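Local coordinates for putative glycosyl hydrolase (PDB 3K11), which is a putative glycosyl hydrolase of family 88, probably cleaving glycosidic bonds, though its substrate is not established, at residues Y42-P48 and G75-L79; Y82-T87 and A397-P402; C319-Y323 and Y387-V392. One frame throughout, in Å; residues are numbered along the deposited sequence. Where two conformers were deposited one is given.

Contact 1 of 3, residues Y42-P48 and G75-L79; sequences YIDKETP and GAFRL
The backbones of Glu46 and Gly75 come within 4.5 Å at CA, where the chain leaving helix 29-45 meets the loop ahead of helix 82-98. No regular sheet pairing forms. The carbonyl of Glu46 receives Phe77 N in a long, weak but nearly straight hydrogen bond, with an N-H...O angle of 170°. Gly75 CA also faces Glu46 O, as a CA-H...O contact at 3.3 Å.

The Glu46 side chain bends back at chi2 (-65°), which swings its carboxylate over the loop. There OE1 accepts a hydrogen bond from Ala76 N at 2.9 Å. The donor arrives on the anti side of the carboxylate, 24° out of its plane.

Next along the loop comes the Phe77 ring. Tyr42 CE2 meets its edge, in plane, at 3.8 Å from Phe77 CE2, and the two side chains cross at about a right angle. Thr47 CG2 also reaches the ring edge and lies 3.8 Å from Phe77 CB. Leu79 CD2 rests against Thr47 CB. The Thr47 hydroxyl turns the other way, donates to Ile43 O at 2.6 Å and is also hydrogen-bonded with Tyr106 OH. Tyr42 OH is held by Gln370.

Glu46 thus receives two successive loop amides, Ala76 N on its carboxylate and, weakly, Phe77 N on its carbonyl. Both polar links lie next to the point where Phe77 enters the buried aromatic packing.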
ATOM      1  N   TYR A  42      38.487  -3.485  -3.546  1.00 27.34           N
ATOM      2  CA  TYR A  42      38.184  -2.312  -4.333  1.00 26.60           C
ATOM      3  C   TYR A  42      38.380  -1.012  -3.560  1.00 27.51           C
ATOM      4  O   TYR A  42      39.050  -0.117  -4.019  1.00 28.58           O
ATOM      5  CB  TYR A  42      36.746  -2.409  -4.852  1.00 25.58           C
ATOM      6  CG  TYR A  42      36.310  -1.162  -5.583  1.00 27.65           C
ATOM      7  CD1 TYR A  42      36.909  -0.781  -6.765  1.00 28.88           C
ATOM      8  CD2 TYR A  42      35.287  -0.384  -5.102  1.00 24.26           C
ATOM      9  CE1 TYR A  42      36.510   0.378  -7.421  1.00 24.84           C
ATOM     10  CE2 TYR A  42      34.894   0.765  -5.748  1.00 24.80           C
ATOM     11  CZ  TYR A  42      35.493   1.137  -6.904  1.00 27.28           C
ATOM     12  OH  TYR A  42      35.053   2.304  -7.517  1.00 28.52           O
ATOM     13  N   ILE A  43      37.805  -0.916  -2.367  1.00 25.39           N
ATOM     14  CA  ILE A  43      37.867   0.350  -1.639  1.00 26.53           C
ATOM     15  C   ILE A  43      39.288   0.635  -1.157  1.00 28.64           C
ATOM     16  O   ILE A  43      39.646   1.785  -0.983  1.00 29.90           O
ATOM     17  CB  ILE A  43      36.866   0.437  -0.474  1.00 27.17           C
ATOM     18  CG1 ILE A  43      37.152  -0.620   0.608  1.00 34.17           C
ATOM     19  CG2 ILE A  43      35.421   0.342  -1.025  1.00 23.77           C
ATOM     20  CD1 ILE A  43      37.088  -0.081   1.994  1.00 37.80           C
ATOM     21  N   ASP A  44      40.049  -0.423  -0.929  1.00 24.90           N
ATOM     22  CA  ASP A  44      41.432  -0.280  -0.452  1.00 31.69           C
ATOM     23  C   ASP A  44      42.235   0.579  -1.462  1.00 35.02           C
ATOM     24  O   ASP A  44      42.899   1.596  -1.070  1.00 36.51           O
ATOM     25  CB  ASP A  44      42.040  -1.671  -0.301  1.00 29.25           C
ATOM     26  CG  ASP A  44      43.394  -1.672   0.392  1.00 36.79           C
ATOM     27  OD1 ASP A  44      43.724  -0.711   1.140  1.00 34.79           O
ATOM     28  OD2 ASP A  44      44.108  -2.664   0.193  1.00 40.09           O
ATOM     29  N   LYS A  45      42.131   0.190  -2.745  0.80 33.79           N
ATOM     30  CA  LYS A  45      42.834   0.909  -3.841  0.80 35.64           C
ATOM     31  C   LYS A  45      42.238   2.275  -4.194  0.80 35.34           C
ATOM     32  O   LYS A  45      42.900   3.079  -4.835  0.80 40.25           O
ATOM     33  CB  LYS A  45      43.087   0.048  -5.111  0.80 36.79           C
ATOM     34  CG  LYS A  45      41.988  -0.902  -5.667  0.80 43.23           C
ATOM     35  CD  LYS A  45      40.797  -0.207  -6.343  0.80 45.86           C
ATOM     36  CE  LYS A  45      41.159   0.387  -7.664  0.80 49.68           C
ATOM     37  NZ  LYS A  45      40.130   0.973  -8.572  0.80 38.13           N
ATOM     38  N   GLU A  46      41.010   2.534  -3.770  1.00 28.51           N
ATOM     39  CA  GLU A  46      40.342   3.812  -4.000  1.00 28.35           C
ATOM     40  C   GLU A  46      40.331   4.782  -2.845  1.00 28.48           C
ATOM     41  O   GLU A  46      39.604   5.796  -2.876  1.00 27.49           O
ATOM     42  CB  GLU A  46      38.896   3.520  -4.413  1.00 29.22           C
ATOM     43  CG  GLU A  46      38.794   2.911  -5.790  1.00 32.11           C
ATOM     44  CD  GLU A  46      39.263   3.876  -6.879  1.00 40.22           C
ATOM     45  OE1 GLU A  46      39.483   5.081  -6.612  1.00 37.13           O
ATOM     46  OE2 GLU A  46      39.413   3.415  -7.998  1.00 37.20           O
ATOM     47  N   THR A  47      41.060   4.454  -1.784  1.00 25.63           N
ATOM     48  CA  THR A  47      41.173   5.314  -0.621  1.00 26.91           C
ATOM     49  C   THR A  47      42.642   5.471  -0.230  1.00 25.95           C
ATOM     50  O   THR A  47      43.030   5.156   0.899  1.00 25.63           O
ATOM     51  CB  THR A  47      40.318   4.780   0.546  1.00 27.44           C
ATOM     52  OG1 THR A  47      40.613   3.391   0.808  1.00 25.27           O
ATOM     53  CG2 THR A  47      38.799   4.974   0.216  1.00 22.92           C
ATOM     54  N   PRO A  48      43.450   6.045  -1.130  1.00 25.19           N
ATOM     55  CA  PRO A  48      44.888   6.158  -0.874  1.00 24.16           C
ATOM     56  C   PRO A  48      45.210   7.022   0.343  1.00 24.69           C
ATOM     57  O   PRO A  48      44.637   8.059   0.524  1.00 28.02           O
ATOM     58  CB  PRO A  48      45.431   6.787  -2.157  1.00 24.14           C
ATOM     59  CG  PRO A  48      44.272   7.531  -2.764  1.00 24.27           C
ATOM     60  CD  PRO A  48      43.086   6.651  -2.431  1.00 24.93           C
ATOM     61  N   GLY A  75      41.202   9.552  -4.257  1.00 25.53           N
ATOM     62  CA  GLY A  75      40.701   8.275  -4.785  1.00 26.17           C
ATOM     63  C   GLY A  75      39.209   8.455  -4.984  1.00 28.38           C
ATOM     64  O   GLY A  75      38.726   9.570  -4.927  1.00 30.97           O
ATOM     65  N   ALA A  76      38.460   7.381  -5.205  1.00 29.07           N
ATOM     66  CA  ALA A  76      37.018   7.520  -5.435  1.00 28.44           C
ATOM     67  C   ALA A  76      36.276   7.929  -4.197  1.00 29.74           C
ATOM     68  O   ALA A  76      35.226   8.539  -4.306  1.00 32.24           O
ATOM     69  CB  ALA A  76      36.410   6.195  -6.016  1.00 28.58           C
ATOM     70  N   PHE A  77      36.801   7.619  -3.002  1.00 27.36           N
ATOM     71  CA  PHE A  77      36.086   7.912  -1.771  1.00 26.74           C
ATOM     72  C   PHE A  77      36.937   8.695  -0.779  1.00 27.51           C
ATOM     73  O   PHE A  77      38.133   8.407  -0.641  1.00 26.55           O
ATOM     74  CB  PHE A  77      35.684   6.611  -1.121  1.00 25.87           C
ATOM     75  CG  PHE A  77      34.940   5.709  -2.047  1.00 25.64           C
ATOM     76  CD1 PHE A  77      33.657   6.060  -2.467  1.00 27.08           C
ATOM     77  CD2 PHE A  77      35.556   4.580  -2.590  1.00 25.83           C
ATOM     78  CE1 PHE A  77      32.991   5.275  -3.387  1.00 24.96           C
ATOM     79  CE2 PHE A  77      34.885   3.779  -3.480  1.00 26.52           C
ATOM     80  CZ  PHE A  77      33.576   4.139  -3.876  1.00 20.84           C
ATOM     81  N   ARG A  78      36.309   9.658  -0.090  0.70 29.14           N
ATOM     82  CA  ARG A  78      36.988  10.526   0.897  0.70 27.21           C
ATOM     83  C   ARG A  78      37.243   9.721   2.158  0.70 27.41           C
ATOM     84  O   ARG A  78      36.401   8.911   2.564  0.70 28.42           O
ATOM     85  CB  ARG A  78      36.121  11.767   1.204  0.70 29.15           C
ATOM     86  CG  ARG A  78      35.994  12.755   0.053  0.70 27.57           C
ATOM     87  CD  ARG A  78      34.806  13.743   0.148  0.70 32.37           C
ATOM     88  NE  ARG A  78      33.524  13.026  -0.016  0.70 41.64           N
ATOM     89  CZ  ARG A  78      32.464  13.080   0.809  0.70 37.56           C
ATOM     90  NH1 ARG A  78      32.437  13.885   1.882  0.70 40.97           N
ATOM     91  NH2 ARG A  78      31.399  12.333   0.536  0.70 28.71           N
ATOM     92  N   LEU A  79      38.422   9.901   2.748  1.00 23.81           N
ATOM     93  CA  LEU A  79      38.813   9.168   3.957  1.00 25.34           C
ATOM     94  C   LEU A  79      38.094   9.540   5.245  1.00 26.87           C
ATOM     95  O   LEU A  79      38.047   8.724   6.165  1.00 25.45           O
ATOM     96  CB  LEU A  79      40.322   9.336   4.219  1.00 25.50           C
ATOM     97  CG  LEU A  79      41.323   8.616   3.310  1.00 26.11           C
ATOM     98  CD1 LEU A  79      42.815   8.987   3.644  1.00 19.72           C
ATOM     99  CD2 LEU A  79      41.175   7.114   3.475  1.00 25.10           C
TER

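Contact 2 of 3, residues Y82-T87 and A397-P402; sequences YEWGVT and AHGYGP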
ATOM      1  N   TYR A  82      31.471  11.153   6.617  1.00 25.85           N
ATOM      2  CA  TYR A  82      30.713  10.312   7.556  1.00 25.54           C
ATOM      3  C   TYR A  82      30.490   8.932   6.972  1.00 25.39           C
ATOM      4  O   TYR A  82      30.489   7.949   7.703  1.00 26.62           O
ATOM      5  CB  TYR A  82      29.397  10.974   7.955  1.00 26.55           C
ATOM      6  CG  TYR A  82      28.301  11.007   6.930  1.00 26.28           C
ATOM      7  CD1 TYR A  82      27.454   9.912   6.777  1.00 27.49           C
ATOM      8  CD2 TYR A  82      28.017  12.133   6.214  1.00 29.22           C
ATOM      9  CE1 TYR A  82      26.426   9.938   5.884  1.00 29.20           C
ATOM     10  CE2 TYR A  82      26.978  12.157   5.325  1.00 30.69           C
ATOM     11  CZ  TYR A  82      26.193  11.040   5.153  1.00 26.58           C
ATOM     12  OH  TYR A  82      25.090  11.051   4.301  1.00 33.48           O
ATOM     13  N   GLU A  83      30.357   8.868   5.643  1.00 23.04           N
ATOM     14  CA  GLU A  83      30.238   7.570   4.947  1.00 23.28           C
ATOM     15  C   GLU A  83      31.408   6.676   5.281  1.00 25.27           C
ATOM     16  O   GLU A  83      31.246   5.474   5.530  1.00 23.83           O
ATOM     17  CB  GLU A  83      30.086   7.745   3.434  1.00 24.21           C
ATOM     18  CG  GLU A  83      28.902   8.575   2.981  1.00 21.97           C
ATOM     19  CD  GLU A  83      29.262  10.012   2.675  1.00 27.54           C
ATOM     20  OE1 GLU A  83      29.790  10.698   3.550  1.00 25.33           O
ATOM     21  OE2 GLU A  83      28.974  10.465   1.553  1.00 30.06           O
ATOM     22  N   TRP A  84      32.609   7.244   5.309  1.00 23.78           N
ATOM     23  CA  TRP A  84      33.762   6.409   5.623  1.00 24.53           C
ATOM     24  C   TRP A  84      33.858   6.115   7.111  1.00 24.94           C
ATOM     25  O   TRP A  84      34.389   5.075   7.485  1.00 26.41           O
ATOM     26  CB  TRP A  84      35.068   6.985   5.003  1.00 23.34           C
ATOM     27  CG  TRP A  84      35.694   5.951   4.146  1.00 25.89           C
ATOM     28  CD1 TRP A  84      36.892   5.359   4.303  1.00 25.31           C
ATOM     29  CD2 TRP A  84      35.054   5.274   3.049  1.00 25.94           C
ATOM     30  NE1 TRP A  84      37.076   4.407   3.350  1.00 26.25           N
ATOM     31  CE2 TRP A  84      35.958   4.321   2.568  1.00 25.82           C
ATOM     32  CE3 TRP A  84      33.802   5.383   2.442  1.00 24.89           C
ATOM     33  CZ2 TRP A  84      35.666   3.498   1.491  1.00 26.43           C
ATOM     34  CZ3 TRP A  84      33.502   4.551   1.354  1.00 25.22           C
ATOM     35  CH2 TRP A  84      34.425   3.621   0.908  1.00 28.17           C
ATOM     36  N   GLY A  85      33.326   7.007   7.964  1.00 24.90           N
ATOM     37  CA  GLY A  85      33.166   6.687   9.386  1.00 22.50           C
ATOM     38  C   GLY A  85      32.413   5.356   9.513  1.00 24.69           C
ATOM     39  O   GLY A  85      32.789   4.460  10.305  1.00 25.46           O
ATOM     40  N   VAL A  86      31.380   5.186   8.703  1.00 23.66           N
ATOM     41  CA  VAL A  86      30.659   3.911   8.732  1.00 22.45           C
ATOM     42  C   VAL A  86      31.569   2.768   8.272  1.00 22.03           C
ATOM     43  O   VAL A  86      31.634   1.676   8.896  1.00 23.72           O
ATOM     44  CB  VAL A  86      29.349   3.972   7.889  1.00 23.09           C
ATOM     45  CG1 VAL A  86      28.613   2.606   7.964  1.00 23.26           C
ATOM     46  CG2 VAL A  86      28.471   5.125   8.342  1.00 25.92           C
ATOM     47  N   THR A  87      32.330   2.999   7.204  1.00 23.81           N
ATOM     48  CA  THR A  87      33.240   1.963   6.683  1.00 24.16           C
ATOM     49  C   THR A  87      34.239   1.536   7.739  1.00 24.31           C
ATOM     50  O   THR A  87      34.533   0.332   7.892  1.00 24.40           O
ATOM     51  CB  THR A  87      33.957   2.465   5.433  1.00 24.66           C
ATOM     52  OG1 THR A  87      32.988   2.739   4.413  1.00 23.19           O
ATOM     53  CG2 THR A  87      35.014   1.438   4.915  1.00 22.86           C
ATOM     54  N   ALA A 397      29.121   6.979  -1.582  1.00 22.73           N
ATOM     55  CA  ALA A 397      29.969   6.291  -0.604  1.00 23.47           C
ATOM     56  C   ALA A 397      29.161   5.508   0.450  1.00 24.02           C
ATOM     57  O   ALA A 397      29.675   4.640   1.172  1.00 22.18           O
ATOM     58  CB  ALA A 397      30.864   7.287   0.092  1.00 21.49           C
ATOM     59  N   HIS A 398      27.883   5.813   0.530  1.00 22.33           N
ATOM     60  CA  HIS A 398      27.010   5.293   1.564  1.00 24.58           C
ATOM     61  C   HIS A 398      26.796   3.820   1.466  1.00 25.76           C
ATOM     62  O   HIS A 398      26.314   3.227   2.421  1.00 26.66           O
ATOM     63  CB  HIS A 398      25.618   5.914   1.437  1.00 25.15           C
ATOM     64  CG  HIS A 398      25.641   7.391   1.316  1.00 23.39           C
ATOM     65  ND1 HIS A 398      25.954   8.027   0.143  1.00 25.90           N
ATOM     66  CD2 HIS A 398      25.429   8.365   2.238  1.00 26.11           C
ATOM     67  CE1 HIS A 398      25.942   9.332   0.354  1.00 24.28           C
ATOM     68  NE2 HIS A 398      25.581   9.557   1.600  1.00 24.56           N
ATOM     69  N   GLY A 399      27.065   3.233   0.296  1.00 23.40           N
ATOM     70  CA  GLY A 399      26.823   1.801   0.147  1.00 26.48           C
ATOM     71  C   GLY A 399      27.872   0.913   0.777  1.00 24.46           C
ATOM     72  O   GLY A 399      27.602  -0.234   1.160  1.00 26.92           O
ATOM     73  N   TYR A 400      29.093   1.436   0.894  1.00 22.92           N
ATOM     74  CA  TYR A 400      30.252   0.565   1.145  1.00 23.56           C
ATOM     75  C   TYR A 400      30.307   0.030   2.582  1.00 22.19           C
ATOM     76  O   TYR A 400      30.429  -1.199   2.778  1.00 22.92           O
ATOM     77  CB  TYR A 400      31.550   1.303   0.688  1.00 24.16           C
ATOM     78  CG  TYR A 400      31.504   1.408  -0.812  1.00 26.30           C
ATOM     79  CD1 TYR A 400      31.883   0.335  -1.602  1.00 25.22           C
ATOM     80  CD2 TYR A 400      30.886   2.480  -1.431  1.00 23.58           C
ATOM     81  CE1 TYR A 400      31.714   0.360  -2.998  1.00 23.04           C
ATOM     82  CE2 TYR A 400      30.731   2.518  -2.841  1.00 25.92           C
ATOM     83  CZ  TYR A 400      31.158   1.458  -3.601  1.00 26.50           C
ATOM     84  OH  TYR A 400      30.975   1.450  -4.973  1.00 22.71           O
ATOM     85  N   GLY A 401      30.246   0.944   3.557  1.00 21.67           N
ATOM     86  CA  GLY A 401      30.277   0.606   4.986  1.00 22.60           C
ATOM     87  C   GLY A 401      29.207  -0.400   5.320  1.00 23.72           C
ATOM     88  O   GLY A 401      29.462  -1.450   5.901  1.00 23.40           O
ATOM     89  N   PRO A 402      27.984  -0.064   4.976  1.00 22.05           N
ATOM     90  CA  PRO A 402      26.884  -0.966   5.267  1.00 22.37           C
ATOM     91  C   PRO A 402      26.976  -2.361   4.677  1.00 22.83           C
ATOM     92  O   PRO A 402      26.678  -3.309   5.352  1.00 24.08           O
ATOM     93  CB  PRO A 402      25.682  -0.201   4.778  1.00 22.71           C
ATOM     94  CG  PRO A 402      26.036   1.235   4.934  1.00 23.96           C
ATOM     95  CD  PRO A 402      27.521   1.263   4.547  1.00 23.92           C
TER
HETATM   96  O   HOH W   1      29.816   3.728   3.722  1.00 22.21           O
HETATM   97  O   HOH W   2      28.938   9.868  -1.272  1.00 25.36           O
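Thr87 and Gly401 bring two helices of the (alpha/alpha)6 barrel, the fold expected for this family, unusually close: their CA atoms are 3.7 Å apart. The first turns of helix 82-98 lie here against the start of helix 400-416. With no side chain on Gly401, the backbones can pack directly.

Three apolar contacts follow. Val86 CG1 meets Pro402 CD at 3.8 Å, the two side chains crossing at about a right angle. Trp84 starts out pointing away, but its six-membered ring swings back to segment 397-402, and CH2 touches Tyr400 CB at 3.7 Å. Glu83 CB presses on Ala397 CB.

One face of the His398 imidazole is covered by Glu83: CG lies 3.7 Å from the ring centroid and 15° off the normal, a CH-pi contact. A bend at chi2 (98°) keeps the carboxylate on that same side of the ring, out toward the CE1-NE2 rim, its plane tilted 38° to the imidazole. Tyr82 OH lies in the plane of the imidazole, at its edge, 3.1 Å from His398 NE2.

Polar groups are joined through two waters. One bridges Glu83 OE2 and Ala397 N, donating to the first and accepting from the second. The other sits between the helices. It donates to Glu83 O and to Ala397 O, the latter at 2.7 Å, and accepts from Gly401 N at 2.8 Å.

Contact 3 of 3, residues C319-Y323 and Y387-V392; sequences CNDSY and YYYRPV
Tyr388, at the end of helix 384-388, lies against Asp321 and Ser322 of a type I beta turn that runs from Cys319 to Ser322. The contact ties the loop between strands 313-314 and 324-325 to this helix end. Ser322 CB sits over one face of the Tyr388 ring in a CH-pi contact, 4.0 Å from the centroid. Cys319 O accepts from both Ser322 N and Ser322 OG. Tyr388 OH donates to Asp321 OD1 at 2.6 Å. It meets the syn side of the carboxylate, 30° out of plane, and the carboxylate stands almost square to the ring, at 85°. The Tyr388 carbonyl faces the edge of the Tyr323 ring and takes a hydrogen bond from a water that accepts from Tyr323 N.

Tyr389 OH is hydrogen-bonded to Glu310 of the second subunit. Arg390 offers its backbone O to Tyr323 OH in a weak hydrogen bond of 2.8 Å. With CG between backbone N and carbonyl carbon (chi1 69°), the Tyr323 ring extends to this carbonyl. The Arg390 side chain leads away to Thr378 OG1. Val392 packs by CG1 on the CE1 side of the same ring; CG1 and Tyr323 CE1 are 3.5 Å apart.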
ATOM      1  N   CYS A 319       6.125   3.128   0.425  1.00 24.43           N
ATOM      2  CA  CYS A 319       5.687   3.464  -0.943  1.00 23.42           C
ATOM      3  C   CYS A 319       6.280   2.399  -1.856  1.00 24.53           C
ATOM      4  O   CYS A 319       7.443   2.496  -2.257  1.00 24.89           O
ATOM      5  CB  CYS A 319       6.197   4.852  -1.346  1.00 24.54           C
ATOM      6  SG  CYS A 319       5.462   6.133  -0.325  1.00 25.81           S
ATOM      7  N   ASN A 320       5.485   1.360  -2.170  1.00 23.12           N
ATOM      8  CA  ASN A 320       6.019   0.211  -2.906  1.00 23.52           C
ATOM      9  C   ASN A 320       6.259   0.474  -4.399  1.00 24.35           C
ATOM     10  O   ASN A 320       6.722  -0.411  -5.113  1.00 24.59           O
ATOM     11  CB  ASN A 320       5.234  -1.081  -2.620  1.00 23.06           C
ATOM     12  CG  ASN A 320       3.952  -1.190  -3.374  1.00 23.76           C
ATOM     13  OD1 ASN A 320       3.591  -0.292  -4.123  1.00 25.11           O
ATOM     14  ND2 ASN A 320       3.281  -2.352  -3.252  1.00 23.04           N
ATOM     15  N   ASP A 321       5.963   1.698  -4.839  1.00 24.00           N
ATOM     16  CA  ASP A 321       6.237   2.159  -6.188  1.00 23.85           C
ATOM     17  C   ASP A 321       7.488   3.002  -6.255  1.00 23.54           C
ATOM     18  O   ASP A 321       7.806   3.568  -7.315  1.00 23.47           O
ATOM     19  CB  ASP A 321       5.022   2.875  -6.810  1.00 24.04           C
ATOM     20  CG  ASP A 321       4.576   4.116  -6.049  1.00 28.14           C
ATOM     21  OD1 ASP A 321       5.030   4.295  -4.893  1.00 25.88           O
ATOM     22  OD2 ASP A 321       3.744   4.901  -6.616  1.00 27.29           O
ATOM     23  N   SER A 322       8.218   3.106  -5.157  1.00 24.38           N
ATOM     24  CA  SER A 322       9.475   3.836  -5.148  1.00 24.93           C
ATOM     25  C   SER A 322      10.623   2.820  -5.338  1.00 27.66           C
ATOM     26  O   SER A 322      10.476   1.637  -5.068  1.00 23.90           O
ATOM     27  CB  SER A 322       9.695   4.653  -3.878  1.00 25.38           C
ATOM     28  OG  SER A 322       9.777   3.875  -2.702  1.00 23.43           O
ATOM     29  N   TYR A 323      11.757   3.292  -5.817  1.00 23.83           N
ATOM     30  CA  TYR A 323      12.804   2.331  -6.185  1.00 25.36           C
ATOM     31  C   TYR A 323      13.394   1.563  -5.034  1.00 24.54           C
ATOM     32  O   TYR A 323      13.422   2.051  -3.910  1.00 24.43           O
ATOM     33  CB  TYR A 323      13.898   3.008  -7.008  1.00 24.35           C
ATOM     34  CG  TYR A 323      14.808   4.002  -6.376  1.00 21.97           C
ATOM     35  CD1 TYR A 323      15.923   3.586  -5.667  1.00 23.96           C
ATOM     36  CD2 TYR A 323      14.660   5.363  -6.598  1.00 26.80           C
ATOM     37  CE1 TYR A 323      16.815   4.483  -5.169  1.00 23.17           C
ATOM     38  CE2 TYR A 323      15.555   6.281  -6.059  1.00 24.36           C
ATOM     39  CZ  TYR A 323      16.641   5.837  -5.363  1.00 25.91           C
ATOM     40  OH  TYR A 323      17.586   6.728  -4.889  1.00 24.64           O
ATOM     41  N   TYR A 387      12.138  12.576  -3.237  1.00 22.70           N
ATOM     42  CA  TYR A 387      12.657  11.288  -2.734  1.00 22.34           C
ATOM     43  C   TYR A 387      12.633  10.209  -3.809  1.00 23.31           C
ATOM     44  O   TYR A 387      13.547   9.399  -3.926  1.00 24.55           O
ATOM     45  CB  TYR A 387      11.899  10.841  -1.496  1.00 24.52           C
ATOM     46  CG  TYR A 387      12.207  11.667  -0.258  1.00 22.91           C
ATOM     47  CD1 TYR A 387      13.386  11.474   0.452  1.00 23.81           C
ATOM     48  CD2 TYR A 387      11.342  12.667   0.186  1.00 23.41           C
ATOM     49  CE1 TYR A 387      13.698  12.248   1.555  1.00 25.77           C
ATOM     50  CE2 TYR A 387      11.642  13.436   1.305  1.00 25.04           C
ATOM     51  CZ  TYR A 387      12.819  13.221   2.000  1.00 27.45           C
ATOM     52  OH  TYR A 387      13.131  13.966   3.118  1.00 25.40           O
ATOM     53  N   TYR A 388      11.547  10.160  -4.550  1.00 23.36           N
ATOM     54  CA  TYR A 388      11.404   9.111  -5.577  1.00 21.84           C
ATOM     55  C   TYR A 388      12.483   9.188  -6.646  1.00 23.97           C
ATOM     56  O   TYR A 388      12.886   8.150  -7.173  1.00 25.37           O
ATOM     57  CB  TYR A 388      10.044   9.196  -6.263  1.00 21.97           C
ATOM     58  CG  TYR A 388       8.881   8.489  -5.634  1.00 23.95           C
ATOM     59  CD1 TYR A 388       8.290   8.976  -4.472  1.00 25.06           C
ATOM     60  CD2 TYR A 388       8.251   7.420  -6.287  1.00 23.48           C
ATOM     61  CE1 TYR A 388       7.177   8.373  -3.931  1.00 23.25           C
ATOM     62  CE2 TYR A 388       7.125   6.814  -5.751  1.00 23.07           C
ATOM     63  CZ  TYR A 388       6.580   7.290  -4.587  1.00 27.29           C
ATOM     64  OH  TYR A 388       5.440   6.727  -4.087  1.00 24.90           O
ATOM     65  N   TYR A 389      13.005  10.387  -6.899  1.00 22.86           N
ATOM     66  CA  TYR A 389      13.906  10.619  -8.026  1.00 24.34           C
ATOM     67  C   TYR A 389      15.347  10.869  -7.625  1.00 24.85           C
ATOM     68  O   TYR A 389      16.164  11.169  -8.486  1.00 24.48           O
ATOM     69  CB  TYR A 389      13.399  11.783  -8.915  1.00 26.01           C
ATOM     70  CG  TYR A 389      12.295  11.370  -9.818  1.00 25.75           C
ATOM     71  CD1 TYR A 389      12.579  10.853 -11.090  1.00 27.89           C
ATOM     72  CD2 TYR A 389      10.961  11.454  -9.414  1.00 24.16           C
ATOM     73  CE1 TYR A 389      11.576  10.398 -11.909  1.00 28.44           C
ATOM     74  CE2 TYR A 389       9.933  10.982 -10.225  1.00 23.83           C
ATOM     75  CZ  TYR A 389      10.252  10.476 -11.490  1.00 30.22           C
ATOM     76  OH  TYR A 389       9.261  10.080 -12.363  1.00 30.07           O
ATOM     77  N   ARG A 390      15.684  10.630  -6.374  1.00 25.12           N
ATOM     78  CA  ARG A 390      17.113  10.762  -5.970  1.00 21.35           C
ATOM     79  C   ARG A 390      17.963   9.851  -6.823  1.00 23.79           C
ATOM     80  O   ARG A 390      17.685   8.653  -6.933  1.00 22.63           O
ATOM     81  CB  ARG A 390      17.309  10.416  -4.505  1.00 22.92           C
ATOM     82  CG  ARG A 390      16.612  11.360  -3.490  1.00 23.08           C
ATOM     83  CD  ARG A 390      16.851  12.820  -3.688  1.00 23.65           C
ATOM     84  NE  ARG A 390      18.269  13.185  -3.616  1.00 22.92           N
ATOM     85  CZ  ARG A 390      18.872  14.097  -4.387  1.00 23.84           C
ATOM     86  NH1 ARG A 390      18.220  14.739  -5.334  1.00 26.06           N
ATOM     87  NH2 ARG A 390      20.167  14.329  -4.216  1.00 27.38           N
ATOM     88  N   PRO A 391      18.997  10.395  -7.463  1.00 23.47           N
ATOM     89  CA  PRO A 391      19.883   9.527  -8.252  1.00 26.01           C
ATOM     90  C   PRO A 391      20.568   8.427  -7.481  1.00 25.39           C
ATOM     91  O   PRO A 391      20.750   8.567  -6.273  1.00 25.99           O
ATOM     92  CB  PRO A 391      20.961  10.496  -8.745  1.00 26.97           C
ATOM     93  CG  PRO A 391      20.238  11.819  -8.820  1.00 29.12           C
ATOM     94  CD  PRO A 391      19.360  11.821  -7.593  1.00 27.13           C
ATOM     95  N   VAL A 392      20.957   7.358  -8.188  1.00 23.89           N
ATOM     96  CA  VAL A 392      21.815   6.313  -7.661  1.00 24.35           C
ATOM     97  C   VAL A 392      23.134   6.358  -8.418  1.00 25.02           C
ATOM     98  O   VAL A 392      23.163   6.749  -9.599  1.00 22.61           O
ATOM     99  CB  VAL A 392      21.197   4.894  -7.756  1.00 26.64           C
ATOM    100  CG1 VAL A 392      19.909   4.793  -6.848  1.00 22.44           C
ATOM    101  CG2 VAL A 392      20.951   4.451  -9.224  1.00 27.46           C
TER
HETATM  102  O   HOH W   3      11.331   5.893  -6.881  1.00 19.98           O

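Contacts 1 and 2 form one continuous buried region, with centres 11 Å apart. Phe77 joins them: its ring stacks with Trp84, and its CZ lies 3.4 Å from Tyr400 CE2. Ile43 CG2 also packs on Tyr400 CD1. Contact 3 stands apart, its centre about 21 Å from that of contact 2 and about 28 Å from that of contact 1. In sequence it is nested within the chain between the two segments of contact 2. All three touch the second subunit. A bound 1,2-ethanediol lies about 4 Å from the Tyr82 side chain, and one lies about 3 Å from that of Val392. These are probably crystallisation additives and do not establish an active site.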